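Side-chain contacts in hypothetical protein, IPT/TIG domain protein (Bacteroides ovatus, PDB 4HW6), which is of unknown function but probably serves as an auxiliary nutrient-binding protein, perhaps for carbohydrate, built from an IPT/TIG domain and a six-bladed beta-propeller: residues K117-N121 with N122-D126; A380-N384 with S385-G389; Y244-Y247 with H248-M251; M269-G273 with S274-I278; Q201-D204 with T205-G208. All coordinates share one frame; numbering follows the deposited sequence.

Contact 1 of 5, residues K117-N121 with N122-D126; sequences KLYEN and NTKWD
Tyr-119 and Lys-124 meet across a small hairpin-like loop of the propeller domain, a type I' turn from Glu-120 to Thr-123 closed by a classic beta bulge. Tyr-119 N donates a hydrogen bond to Lys-124 O (2.8 Å), and Tyr-119 O takes two in return, from Lys-124 N and Thr-123 N on opposite faces of the carbonyl plane. CB of Lys-124 lies over one face of the Tyr-119 ring, 3.8 Å from its centroid and 17° off the normal, a CH-pi contact. Leu-118 CG runs beside Trp-125 CB at 4.1 Å, and the indole stacks on His-424. A salt bridge joins Lys-124 NZ to Glu-120 OE2 (3.2 Å), met on the syn side but well out of the carboxylate plane, the extended side chains lying side by side. Tyr-119 OH donates to Asp-126 OD1 from above the carboxylate plane. Thr-123 OG1, between backbone N and carbonyl carbon (chi1 65°), donates to a lone pair of Glu-120 O at 2.7 Å.

Contact 2 of 5, residues A380-N384 with S385-G389; sequences AGRGN and SREWG
Arg-382 and Glu-387 lie side by side across a surface loop that carries the chain from strand 375-380 of one propeller sheet to strand 393-394, an edge strand of another. The polypeptide doubles back here, bringing the CA atoms of these two residues to 4.6 Å. At Arg-382 the backbone comes close first: its CA makes a CA-H...O contact of 3.2 Å with Arg-386 O. The side chain is extended as far as CD and then bends (chi3 75°), which lays the guanidinium beside the carboxylate arm, with Glu-387 CG over one face, 3.8 Å from Arg-382 NH2. Guanidinium and carboxylate planes are 47° apart, and the charged atoms stop short of a salt bridge, Arg-382 NH2 to Glu-387 OE1 being 4.5 Å. A water joins Arg-382 NH1 to Glu-387 OE1, its bond to the acid weak; NH1 also donates to Ser-364 O, and Trp-324 makes a cation-pi contact with the arginine. Gly-383 follows, its O accepting from Arg-386 N at 3.0 Å with the donor 41° out of the carbonyl plane. At the next residue it is the backbone that meets aliphatic carbon, Arg-386 CG lying 3.2 Å from Asn-384 O.

Contact 3 of 5, residues Y244-Y247 with H248-M251; sequences YTRY and HHAM
Arg-246 lies flat on His-249 at a type I beta turn, Arg-246 to His-249, in the loop linking strands 242-244 and 251-255 of one propeller sheet. The planes of guanidinium and imidazole differ by only 7° and their centres are 3.7 Å apart, the geometry of a stack. The arginine chain is extended to CD and then bends at chi3 (-65°), turning the guanidinium back over the imidazole; CZ comes to 3.4 Å from His-249 CD2, which sits over the centre of the guanidinium. The selenium of selenomethionine Met-251 lies at the guanidinium edge, and Arg-246 NH2 has a salt bridge with Glu-264, so face, edge and charge are each engaged. Tyr-247 and His-248 make a separate contact, an aromatic pair proper, T-shaped, with planes at 75°. In Tyr-247, CG stands opposite the backbone N, and the ring presents an edge to the imidazole: Tyr-247 CD1 lies over the centre of the His-248 ring, 3.6 Å from His-248 CE1. The turn is closed by His-249 N donating to Arg-246 O at 3.1 Å. A water inside the loop accepts from Arg-246 N at 2.9 Å.

Contact 4 of 5, residues M269-G273 with S274-I278; sequences MDTKG and SNFHI
Phe-276 turns its ring back onto selenomethionine Met-269, which approaches from the opposite direction, and onto Thr-271. The segment that carries it opens with Ser-274, just after Gly-273, which takes a positive phi, a conformation glycine adopts readily. Phe-276 then makes the contact, its CB directed toward the preceding loop. It is the side chain that reaches back, not the backbone, with CG opposite the carbonyl carbon (chi1 -59°). The methyl CE of Met-269 lies over one face, 3.7 Å from the ring centroid and 18° off the normal, a CH-pi contact. It is displaced toward the rim, as the 3.6 Å from CE to Phe-276 CE1 confirms. The bend of the methionine at chi3 (62°) brings CE down to the ring while the selenium stays higher, 4.8 Å from the Phe-276 centroid and almost on its normal: a Met-aromatic contact at a distance.

Here the chain passes between two propeller sheets, leaving strand 265-268 of one and entering strand 276-280 of the next. Tyr-291 of the second sheet meets Phe-276 edge-to-face. At the edge of the phenylalanine ring, in its plane, sits Thr-271 CG2, 3.9 Å from CZ, while Thr-271 OG1 donates to Asp-270 OD1 at 2.8 Å, from above the carboxylate plane.

Contact 5 of 5, residues Q201-D204 with T205-G208; sequences QSSD and TNTG
Gln-201 folds its amide over CB of Asn-206, with OE1 3.5 Å from that carbon; the two side chains cross at about a right angle. The loop joins neighbouring antiparallel strands 195-199 and 207-212 of a propeller sheet, and it contains a type I turn from Ser-203 to Asn-206. In Gln-201, CG sits between backbone N and carbonyl carbon (chi1 59°) and the chain bends at chi2 (77°), which curls the amide back against its own loop. There it is held at both ends by the backbone of Ser-203. Ser-203 N donates to Gln-201 OE1 at 2.9 Å, coming from above the carbonyl plane of the amide, whereas Gln-201 NE2 donates to a lone pair of Ser-203 O at 2.9 Å, nearly within the amide plane. These two bonds fix the rotation of the amide. The turn itself is closed by a long, weak bond, Asn-206 N to Ser-203 O at 3.4 Å. A side-chain hydroxyl adds a shorter link, an ST turn: OG of Ser-203, set opposite its backbone N (chi1 173°), accepts from Thr-205 N at 3.1 Å. Thr-205 OG1 also lies 2.9 Å from Ser-203 OG.

All five contacts are local loops of the propeller domain. Contacts 1, 2 and 5 are surface contacts; contacts 3 and 4 are partly buried, and only they touch, their centres about 6 Å apart. Residues 244-251 and 269-273 are joined by probable backbone hydrogen bonds, Tyr-247 O to Gly-273 N and Ala-250 O to Met-269 N. Contacts 3 and 5 each span a type I turn between antiparallel strands of one sheet, whereas contacts 1, 2 and 4 lie on connections between sheets. Chemistry tends to follow position: contact 4 is mainly nonpolar, contacts 2 and 5 mainly polar, while contacts 1 and 3 mix ring packing with hydrogen bonds and charge.

Contact 1 of 5, residues K117-N121 with N122-D126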
loop_
_atom_site.group_PDB
_atom_site.type_symbol
_atom_site.label_atom_id
_atom_site.label_comp_id
_atom_site.label_asym_id
_atom_site.label_seq_id
_atom_site.Cartn_x
_atom_site.Cartn_y
_atom_site.Cartn_z
ATOM N N LYS A 117 3.119 12.636 14.038
ATOM C CA LYS A 117 2.409 13.055 15.247
ATOM C C LYS A 117 2.313 14.573 15.234
ATOM O O LYS A 117 3.247 15.252 14.827
ATOM C CB LYS A 117 3.149 12.588 16.498
ATOM C CG LYS A 117 3.236 11.065 16.600
ATOM C CD LYS A 117 4.103 10.669 17.783
ATOM C CE LYS A 117 4.096 9.168 18.033
ATOM N NZ LYS A 117 4.904 8.857 19.244
ATOM N N LEU A 118 1.160 15.087 15.636
ATOM C CA LEU A 118 0.918 16.519 15.679
ATOM C C LEU A 118 0.586 16.933 17.116
ATOM O O LEU A 118 0.369 16.092 17.996
ATOM C CB LEU A 118 -0.261 16.875 14.780
ATOM C CG LEU A 118 -0.129 16.737 13.260
ATOM C CD1 LEU A 118 0.120 15.301 12.828
ATOM C CD2 LEU A 118 -1.379 17.321 12.611
ATOM N N TYR A 119 0.562 18.229 17.366
ATOM C CA TYR A 119 0.180 18.709 18.685
ATOM C C TYR A 119 -0.783 19.878 18.581
ATOM O O TYR A 119 -1.101 20.337 17.485
ATOM C CB TYR A 119 1.407 19.026 19.577
ATOM C CG TYR A 119 2.413 20.007 19.015
ATOM C CD1 TYR A 119 3.371 19.587 18.100
ATOM C CD2 TYR A 119 2.446 21.345 19.435
ATOM C CE1 TYR A 119 4.307 20.462 17.588
ATOM C CE2 TYR A 119 3.397 22.230 18.929
ATOM C CZ TYR A 119 4.316 21.775 18.000
ATOM O OH TYR A 119 5.265 22.614 17.475
ATOM N N GLU A 120 -1.289 20.297 19.741
ATOM C CA GLU A 120 -2.289 21.345 19.847
ATOM C C GLU A 120 -3.543 20.999 19.056
ATOM O O GLU A 120 -3.906 21.683 18.120
ATOM C CB GLU A 120 -1.691 22.686 19.435
ATOM C CG GLU A 120 -2.186 23.861 20.264
ATOM C CD GLU A 120 -1.187 25.005 20.291
ATOM O OE1 GLU A 120 -0.061 24.802 20.795
ATOM O OE2 GLU A 120 -1.530 26.105 19.807
ATOM N N ASN A 121 -4.181 19.906 19.468
ATOM C CA ASN A 121 -5.322 19.304 18.767
ATOM C C ASN A 121 -5.185 19.341 17.238
ATOM O O ASN A 121 -6.041 19.867 16.505
ATOM C CB ASN A 121 -6.659 19.893 19.262
ATOM C CG ASN A 121 -7.855 19.081 18.790
ATOM O OD1 ASN A 121 -7.817 17.834 18.746
ATOM N ND2 ASN A 121 -8.904 19.775 18.391
ATOM N N ASN A 122 -4.087 18.746 16.775
ATOM C CA ASN A 122 -3.837 18.528 15.349
ATOM C C ASN A 122 -3.650 19.800 14.510
ATOM O O ASN A 122 -3.896 19.777 13.303
ATOM C CB ASN A 122 -4.935 17.637 14.729
ATOM C CG ASN A 122 -5.028 16.284 15.397
ATOM O OD1 ASN A 122 -4.039 15.569 15.475
ATOM N ND2 ASN A 122 -6.215 15.936 15.907
ATOM N N THR A 123 -3.154 20.870 15.119
ATOM C CA THR A 123 -2.934 22.110 14.388
ATOM C C THR A 123 -1.453 22.404 14.122
ATOM O O THR A 123 -1.135 23.198 13.236
ATOM C CB THR A 123 -3.599 23.304 15.082
ATOM O OG1 THR A 123 -2.987 23.545 16.351
ATOM C CG2 THR A 123 -5.108 23.043 15.266
ATOM N N LYS A 124 -0.561 21.752 14.862
ATOM C CA LYS A 124 0.866 22.054 14.784
ATOM C C LYS A 124 1.696 20.781 14.690
ATOM O O LYS A 124 1.266 19.726 15.136
ATOM C CB LYS A 124 1.303 22.881 15.989
ATOM C CG LYS A 124 0.749 24.304 15.975
ATOM C CD LYS A 124 1.374 25.163 17.058
ATOM C CE LYS A 124 0.602 26.461 17.277
ATOM N NZ LYS A 124 1.118 27.180 18.474
ATOM N N TRP A 125 2.861 20.885 14.069
ATOM C CA TRP A 125 3.831 19.781 14.043
ATOM C C TRP A 125 5.219 20.322 13.784
ATOM O O TRP A 125 5.389 21.451 13.312
ATOM C CB TRP A 125 3.486 18.753 12.968
ATOM C CG TRP A 125 3.480 19.298 11.548
ATOM C CD1 TRP A 125 4.487 19.214 10.626
ATOM C CD2 TRP A 125 2.411 19.989 10.912
ATOM N NE1 TRP A 125 4.107 19.820 9.456
ATOM C CE2 TRP A 125 2.842 20.321 9.612
ATOM C CE3 TRP A 125 1.133 20.382 11.323
ATOM C CZ2 TRP A 125 2.030 21.009 8.709
ATOM C CZ3 TRP A 125 0.327 21.065 10.431
ATOM C CH2 TRP A 125 0.772 21.360 9.134
ATOM N N ASP A 126 6.215 19.514 14.117
ATOM C CA ASP A 126 7.601 19.831 13.831
ATOM C C ASP A 126 8.012 19.019 12.608
ATOM O O ASP A 126 7.494 17.931 12.400
ATOM C CB ASP A 126 8.477 19.444 15.014
ATOM C CG ASP A 126 8.115 20.198 16.283
ATOM O OD1 ASP A 126 7.811 21.409 16.203
ATOM O OD2 ASP A 126 8.117 19.563 17.350
HETATM O O HOH W 1 5.123 17.164 15.577
HETATM O O HOH W 2 -2.812 16.864 18.740
HETATM O O HOH W 3 -2.588 14.616 17.683
#

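Contact 2 of 5, residues A380-N384 with S385-G389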
loop_
_atom_site.group_PDB
_atom_site.type_symbol
_atom_site.label_atom_id
_atom_site.label_comp_id
_atom_site.label_asym_id
_atom_site.label_seq_id
_atom_site.Cartn_x
_atom_site.Cartn_y
_atom_site.Cartn_z
ATOM N N ALA A 380 -11.711 2.801 0.742
ATOM C CA ALA A 380 -11.609 3.386 2.080
ATOM C C ALA A 380 -11.893 4.886 2.082
ATOM O O ALA A 380 -11.548 5.586 1.119
ATOM C CB ALA A 380 -10.218 3.086 2.670
ATOM N N GLY A 381 -12.484 5.365 3.176
ATOM C CA GLY A 381 -12.731 6.794 3.388
ATOM C C GLY A 381 -14.196 7.133 3.395
ATOM O O GLY A 381 -15.039 6.269 3.124
ATOM N N ARG A 382 -14.485 8.392 3.722
ATOM C CA ARG A 382 -15.836 8.955 3.784
ATOM C C ARG A 382 -16.727 8.213 4.811
ATOM O O ARG A 382 -17.941 8.054 4.626
ATOM C CB ARG A 382 -16.471 8.982 2.390
ATOM C CG ARG A 382 -15.672 9.806 1.396
ATOM C CD ARG A 382 -16.297 9.755 0.029
ATOM N NE ARG A 382 -17.497 10.572 -0.085
ATOM C CZ ARG A 382 -17.504 11.846 -0.491
ATOM N NH1 ARG A 382 -16.364 12.480 -0.731
ATOM N NH2 ARG A 382 -18.658 12.503 -0.605
ATOM N N GLY A 383 -16.101 7.784 5.898
ATOM C CA GLY A 383 -16.814 7.165 7.012
ATOM C C GLY A 383 -17.577 8.163 7.861
ATOM O O GLY A 383 -17.482 9.376 7.670
ATOM N N ASN A 384 -18.373 7.653 8.795
ATOM C CA ASN A 384 -19.044 8.513 9.792
ATOM C C ASN A 384 -19.993 9.547 9.110
ATOM O O ASN A 384 -20.265 10.587 9.669
ATOM C CB ASN A 384 -17.982 9.234 10.690
ATOM C CG ASN A 384 -17.542 8.407 11.911
ATOM O OD1 ASN A 384 -16.459 7.766 11.935
ATOM N ND2 ASN A 384 -18.373 8.424 12.941
ATOM N N SER A 385 -20.483 9.244 7.903
ATOM C CA SER A 385 -21.332 10.158 7.098
ATOM C C SER A 385 -20.697 11.519 6.810
ATOM O O SER A 385 -21.400 12.533 6.694
ATOM C CB SER A 385 -22.709 10.359 7.756
ATOM O OG SER A 385 -23.251 9.123 8.177
ATOM N N ARG A 386 -19.372 11.531 6.683
ATOM C CA ARG A 386 -18.595 12.746 6.458
ATOM C C ARG A 386 -17.694 12.551 5.234
ATOM O O ARG A 386 -17.615 11.466 4.678
ATOM C CB ARG A 386 -17.793 13.077 7.705
ATOM C CG ARG A 386 -18.704 13.287 8.904
ATOM C CD ARG A 386 -17.966 13.472 10.207
ATOM N NE ARG A 386 -17.199 14.703 10.169
ATOM C CZ ARG A 386 -17.679 15.920 10.440
ATOM N NH1 ARG A 386 -18.954 16.094 10.796
ATOM N NH2 ARG A 386 -16.868 16.977 10.340
ATOM N N GLU A 387 -17.030 13.608 4.799
ATOM C CA GLU A 387 -16.229 13.544 3.573
ATOM C C GLU A 387 -14.773 13.438 3.939
ATOM O O GLU A 387 -14.092 12.487 3.550
ATOM C CB GLU A 387 -16.469 14.788 2.714
ATOM C CG GLU A 387 -17.899 14.882 2.203
ATOM C CD GLU A 387 -18.238 16.289 1.720
ATOM O OE1 GLU A 387 -17.666 16.723 0.701
ATOM O OE2 GLU A 387 -19.053 16.965 2.381
ATOM N N TRP A 388 -14.299 14.422 4.689
ATOM C CA TRP A 388 -12.893 14.479 5.111
ATOM C C TRP A 388 -12.778 14.569 6.617
ATOM O O TRP A 388 -13.708 14.977 7.329
ATOM C CB TRP A 388 -12.135 15.676 4.467
ATOM C CG TRP A 388 -12.762 17.048 4.730
ATOM C CD1 TRP A 388 -13.741 17.669 3.990
ATOM C CD2 TRP A 388 -12.451 17.935 5.796
ATOM N NE1 TRP A 388 -14.049 18.873 4.547
ATOM C CE2 TRP A 388 -13.264 19.067 5.646
ATOM C CE3 TRP A 388 -11.567 17.878 6.874
ATOM C CZ2 TRP A 388 -13.223 20.134 6.538
ATOM C CZ3 TRP A 388 -11.526 18.935 7.748
ATOM C CH2 TRP A 388 -12.359 20.048 7.575
ATOM N N GLY A 389 -11.596 14.203 7.101
ATOM C CA GLY A 389 -11.292 14.265 8.517
ATOM C C GLY A 389 -10.109 13.384 8.817
ATOM O O GLY A 389 -9.342 13.025 7.924
HETATM O O HOH W 4 -12.384 10.330 3.967
HETATM O O HOH W 5 -15.281 15.340 -1.131
HETATM O O HOH W 6 -20.237 7.049 5.882
#

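Contact 3 of 5, residues Y244-Y247 with H248-M251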
loop_
_atom_site.group_PDB
_atom_site.type_symbol
_atom_site.label_atom_id
_atom_site.label_comp_id
_atom_site.label_asym_id
_atom_site.label_seq_id
_atom_site.Cartn_x
_atom_site.Cartn_y
_atom_site.Cartn_z
ATOM N N TYR A 244 7.582 10.584 -19.541
ATOM C CA TYR A 244 7.191 11.774 -18.810
ATOM C C TYR A 244 6.291 12.708 -19.600
ATOM O O TYR A 244 6.121 12.544 -20.808
ATOM C CB TYR A 244 8.416 12.522 -18.291
ATOM C CG TYR A 244 9.352 13.110 -19.340
ATOM C CD1 TYR A 244 10.306 12.324 -19.998
ATOM C CD2 TYR A 244 9.308 14.464 -19.656
ATOM C CE1 TYR A 244 11.180 12.881 -20.919
ATOM C CE2 TYR A 244 10.174 15.022 -20.585
ATOM C CZ TYR A 244 11.122 14.238 -21.199
ATOM O OH TYR A 244 11.981 14.786 -22.138
ATOM N N THR A 245 5.689 13.663 -18.880
ATOM C CA THR A 245 4.959 14.753 -19.484
ATOM C C THR A 245 5.551 16.086 -19.030
ATOM O O THR A 245 6.220 16.158 -17.987
ATOM C CB THR A 245 3.440 14.747 -19.132
ATOM O OG1 THR A 245 3.254 15.033 -17.738
ATOM C CG2 THR A 245 2.781 13.416 -19.462
ATOM N N ARG A 246 5.338 17.102 -19.862
ATOM C CA ARG A 246 5.689 18.496 -19.584
ATOM C C ARG A 246 4.473 19.399 -19.753
ATOM O O ARG A 246 3.711 19.274 -20.706
ATOM C CB ARG A 246 6.736 18.987 -20.577
ATOM C CG ARG A 246 8.098 18.326 -20.455
ATOM C CD ARG A 246 9.020 18.847 -21.530
ATOM N NE ARG A 246 8.523 18.459 -22.849
ATOM C CZ ARG A 246 8.893 18.963 -24.019
ATOM N NH1 ARG A 246 9.785 19.946 -24.112
ATOM N NH2 ARG A 246 8.343 18.482 -25.129
ATOM N N TYR A 247 4.325 20.351 -18.840
ATOM C CA TYR A 247 3.168 21.225 -18.797
ATOM C C TYR A 247 2.757 21.818 -20.130
ATOM O O TYR A 247 1.573 21.832 -20.453
ATOM C CB TYR A 247 3.411 22.327 -17.760
ATOM C CG TYR A 247 2.229 23.238 -17.519
ATOM C CD1 TYR A 247 2.027 24.361 -18.297
ATOM C CD2 TYR A 247 1.333 22.996 -16.471
ATOM C CE1 TYR A 247 0.959 25.199 -18.073
ATOM C CE2 TYR A 247 0.253 23.819 -16.254
ATOM C CZ TYR A 247 0.064 24.913 -17.047
ATOM O OH TYR A 247 -1.022 25.766 -16.837
ATOM N N HIS A 248 3.720 22.312 -20.911
ATOM C CA HIS A 248 3.390 23.059 -22.112
ATOM C C HIS A 248 3.257 22.256 -23.411
ATOM O O HIS A 248 3.144 22.851 -24.490
ATOM C CB HIS A 248 4.409 24.162 -22.312
ATOM C CG HIS A 248 4.313 25.243 -21.291
ATOM N ND1 HIS A 248 3.277 26.155 -21.280
ATOM C CD2 HIS A 248 5.112 25.555 -20.238
ATOM C CE1 HIS A 248 3.454 26.997 -20.273
ATOM N NE2 HIS A 248 4.564 26.664 -19.632
ATOM N N HIS A 249 3.245 20.932 -23.306
ATOM C CA HIS A 249 3.283 20.053 -24.475
ATOM C C HIS A 249 2.228 18.935 -24.284
ATOM O O HIS A 249 2.190 18.267 -23.236
ATOM C CB HIS A 249 4.713 19.517 -24.619
ATOM C CG HIS A 249 5.706 20.613 -24.838
ATOM N ND1 HIS A 249 5.882 21.199 -26.069
ATOM C CD2 HIS A 249 6.465 21.320 -23.966
ATOM C CE1 HIS A 249 6.771 22.180 -25.957
ATOM N NE2 HIS A 249 7.134 22.277 -24.690
ATOM N N ALA A 250 1.378 18.741 -25.286
ATOM C CA ALA A 250 0.324 17.697 -25.202
ATOM C C ALA A 250 0.837 16.380 -25.786
ATOM O O ALA A 250 0.523 16.037 -26.935
ATOM C CB ALA A 250 -0.931 18.140 -25.952
HETATM N N MSE A 251 1.572 15.640 -24.969
HETATM C CA MSE A 251 2.240 14.428 -25.434
HETATM C C MSE A 251 2.898 13.705 -24.289
HETATM O O MSE A 251 3.030 14.250 -23.170
HETATM C CB MSE A 251 3.307 14.785 -26.499
HETATM C CG MSE A 251 4.444 15.662 -25.960
HETATM SE SE MSE A 251 5.495 16.487 -27.368
HETATM C CE MSE A 251 4.108 17.458 -28.312
HETATM O O HOH W 7 4.039 16.564 -22.363
#

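Contact 4 of 5, residues M269-G273 with S274-I278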
loop_
_atom_site.group_PDB
_atom_site.type_symbol
_atom_site.label_atom_id
_atom_site.label_comp_id
_atom_site.label_asym_id
_atom_site.label_seq_id
_atom_site.Cartn_x
_atom_site.Cartn_y
_atom_site.Cartn_z
HETATM N N MSE A 269 -1.112 13.547 -26.777
HETATM C CA MSE A 269 -2.197 13.456 -25.812
HETATM C C MSE A 269 -3.236 14.513 -26.151
HETATM O O MSE A 269 -2.973 15.473 -26.881
HETATM C CB MSE A 269 -1.683 13.647 -24.377
HETATM C CG MSE A 269 -1.006 12.417 -23.803
HETATM SE SE MSE A 269 -0.350 12.725 -21.982
HETATM C CE MSE A 269 -2.095 13.071 -21.172
ATOM N N ASP A 270 -4.435 14.333 -25.622
ATOM C CA ASP A 270 -5.525 15.234 -25.938
ATOM C C ASP A 270 -5.606 16.441 -24.982
ATOM O O ASP A 270 -6.464 17.305 -25.151
ATOM C CB ASP A 270 -6.861 14.464 -25.980
ATOM C CG ASP A 270 -7.290 13.925 -24.623
ATOM O OD1 ASP A 270 -6.663 14.190 -23.569
ATOM O OD2 ASP A 270 -8.305 13.203 -24.613
ATOM N N THR A 271 -4.703 16.483 -24.003
ATOM C CA THR A 271 -4.697 17.489 -22.929
ATOM C C THR A 271 -3.265 17.825 -22.547
ATOM O O THR A 271 -2.397 16.969 -22.532
ATOM C CB THR A 271 -5.443 16.925 -21.694
ATOM O OG1 THR A 271 -6.755 16.521 -22.099
ATOM C CG2 THR A 271 -5.574 17.950 -20.534
ATOM N N LYS A 272 -3.031 19.092 -22.241
ATOM C CA LYS A 272 -1.768 19.526 -21.641
ATOM C C LYS A 272 -2.117 20.511 -20.542
ATOM O O LYS A 272 -3.291 20.726 -20.229
ATOM C CB LYS A 272 -0.865 20.183 -22.686
ATOM C CG LYS A 272 -1.441 21.429 -23.348
ATOM C CD LYS A 272 -0.446 22.088 -24.291
ATOM C CE LYS A 272 -1.054 23.303 -24.969
ATOM N NZ LYS A 272 -0.024 24.016 -25.761
ATOM N N GLY A 273 -1.109 21.119 -19.947
ATOM C CA GLY A 273 -1.356 22.212 -19.002
ATOM C C GLY A 273 -1.927 21.743 -17.682
ATOM O O GLY A 273 -2.699 22.451 -17.035
ATOM N N SER A 274 -1.529 20.556 -17.247
ATOM C CA SER A 274 -2.151 19.912 -16.102
ATOM C C SER A 274 -1.183 18.865 -15.555
ATOM O O SER A 274 -0.159 18.567 -16.184
ATOM C CB SER A 274 -3.486 19.243 -16.549
ATOM O OG SER A 274 -4.321 18.930 -15.445
ATOM N N ASN A 275 -1.482 18.329 -14.380
ATOM C CA ASN A 275 -0.644 17.323 -13.783
ATOM C C ASN A 275 -1.104 15.965 -14.304
ATOM O O ASN A 275 -2.317 15.706 -14.395
ATOM C CB ASN A 275 -0.800 17.327 -12.253
ATOM C CG ASN A 275 0.014 18.405 -11.565
ATOM O OD1 ASN A 275 0.648 19.235 -12.205
ATOM N ND2 ASN A 275 -0.015 18.397 -10.240
ATOM N N PHE A 276 -0.147 15.093 -14.599
ATOM C CA PHE A 276 -0.443 13.714 -14.961
ATOM C C PHE A 276 0.462 12.820 -14.137
ATOM O O PHE A 276 1.542 13.227 -13.733
ATOM C CB PHE A 276 -0.198 13.468 -16.465
ATOM C CG PHE A 276 -1.017 14.356 -17.348
ATOM C CD1 PHE A 276 -2.359 14.082 -17.566
ATOM C CD2 PHE A 276 -0.469 15.501 -17.921
ATOM C CE1 PHE A 276 -3.138 14.935 -18.334
ATOM C CE2 PHE A 276 -1.239 16.333 -18.700
ATOM C CZ PHE A 276 -2.579 16.049 -18.915
ATOM N N HIS A 277 0.017 11.595 -13.933
ATOM C CA HIS A 277 0.836 10.565 -13.310
ATOM C C HIS A 277 0.663 9.313 -14.123
ATOM O O HIS A 277 -0.450 8.806 -14.267
ATOM C CB HIS A 277 0.403 10.313 -11.876
ATOM C CG HIS A 277 1.294 9.363 -11.144
ATOM N ND1 HIS A 277 2.617 9.639 -10.879
ATOM C CD2 HIS A 277 1.059 8.123 -10.655
ATOM C CE1 HIS A 277 3.156 8.607 -10.254
ATOM N NE2 HIS A 277 2.229 7.672 -10.108
ATOM N N ILE A 278 1.774 8.808 -14.633
ATOM C CA ILE A 278 1.781 7.617 -15.482
ATOM C C ILE A 278 2.284 6.435 -14.671
ATOM O O ILE A 278 3.261 6.557 -13.944
ATOM C CB ILE A 278 2.648 7.852 -16.727
ATOM C CG1 ILE A 278 2.056 8.983 -17.588
ATOM C CG2 ILE A 278 2.718 6.571 -17.592
ATOM C CD1 ILE A 278 2.961 9.454 -18.712
#

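Contact 5 of 5, residues Q201-D204 with T205-G208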
loop_
_atom_site.group_PDB
_atom_site.type_symbol
_atom_site.label_atom_id
_atom_site.label_comp_id
_atom_site.label_asym_id
_atom_site.label_seq_id
_atom_site.Cartn_x
_atom_site.Cartn_y
_atom_site.Cartn_z
ATOM N N GLN A 201 10.176 22.544 -12.978
ATOM C CA GLN A 201 10.767 23.883 -12.983
ATOM C C GLN A 201 10.553 24.559 -14.339
ATOM O O GLN A 201 10.272 23.910 -15.336
ATOM C CB GLN A 201 12.248 23.853 -12.576
ATOM C CG GLN A 201 13.147 22.981 -13.456
ATOM C CD GLN A 201 13.473 23.646 -14.781
ATOM O OE1 GLN A 201 13.727 24.862 -14.844
ATOM N NE2 GLN A 201 13.486 22.854 -15.854
ATOM N N SER A 202 10.708 25.872 -14.361
ATOM C CA SER A 202 10.140 26.685 -15.448
ATOM C C SER A 202 11.052 27.034 -16.618
ATOM O O SER A 202 10.669 27.872 -17.463
ATOM C CB SER A 202 9.536 27.954 -14.846
ATOM O OG SER A 202 10.520 28.821 -14.318
ATOM N N SER A 203 12.223 26.398 -16.717
ATOM C CA SER A 203 13.170 26.670 -17.803
ATOM C C SER A 203 13.364 25.469 -18.735
ATOM O O SER A 203 13.652 24.360 -18.280
ATOM C CB SER A 203 14.536 27.078 -17.252
ATOM O OG SER A 203 15.473 27.171 -18.314
ATOM N N ASP A 204 13.238 25.709 -20.040
ATOM C CA ASP A 204 13.526 24.677 -21.051
ATOM C C ASP A 204 14.998 24.304 -21.106
ATOM O O ASP A 204 15.336 23.267 -21.651
ATOM C CB ASP A 204 13.086 25.125 -22.453
ATOM C CG ASP A 204 11.580 25.181 -22.611
ATOM O OD1 ASP A 204 10.914 24.150 -22.391
ATOM O OD2 ASP A 204 11.056 26.264 -22.974
ATOM N N THR A 205 15.875 25.129 -20.547
ATOM C CA THR A 205 17.294 24.890 -20.625
ATOM C C THR A 205 17.900 24.370 -19.314
ATOM O O THR A 205 19.129 24.310 -19.172
ATOM C CB THR A 205 18.022 26.175 -21.069
ATOM O OG1 THR A 205 17.758 27.233 -20.125
ATOM C CG2 THR A 205 17.562 26.589 -22.472
ATOM N N ASN A 206 17.045 23.999 -18.377
ATOM C CA ASN A 206 17.459 23.440 -17.097
ATOM C C ASN A 206 16.924 22.011 -16.923
ATOM O O ASN A 206 15.914 21.616 -17.524
ATOM C CB ASN A 206 16.974 24.340 -15.955
ATOM C CG ASN A 206 17.734 25.658 -15.875
ATOM O OD1 ASN A 206 18.875 25.752 -16.287
ATOM N ND2 ASN A 206 17.113 26.659 -15.275
ATOM N N THR A 207 17.600 21.264 -16.045
ATOM C CA THR A 207 17.335 19.851 -15.836
ATOM C C THR A 207 15.939 19.636 -15.291
ATOM O O THR A 207 15.499 20.322 -14.368
ATOM C CB THR A 207 18.373 19.232 -14.873
ATOM O OG1 THR A 207 19.692 19.439 -15.414
ATOM C CG2 THR A 207 18.111 17.729 -14.631
ATOM N N GLY A 208 15.239 18.678 -15.882
ATOM C CA GLY A 208 13.946 18.260 -15.395
ATOM C C GLY A 208 13.908 16.876 -14.780
ATOM O O GLY A 208 12.986 16.568 -14.009
#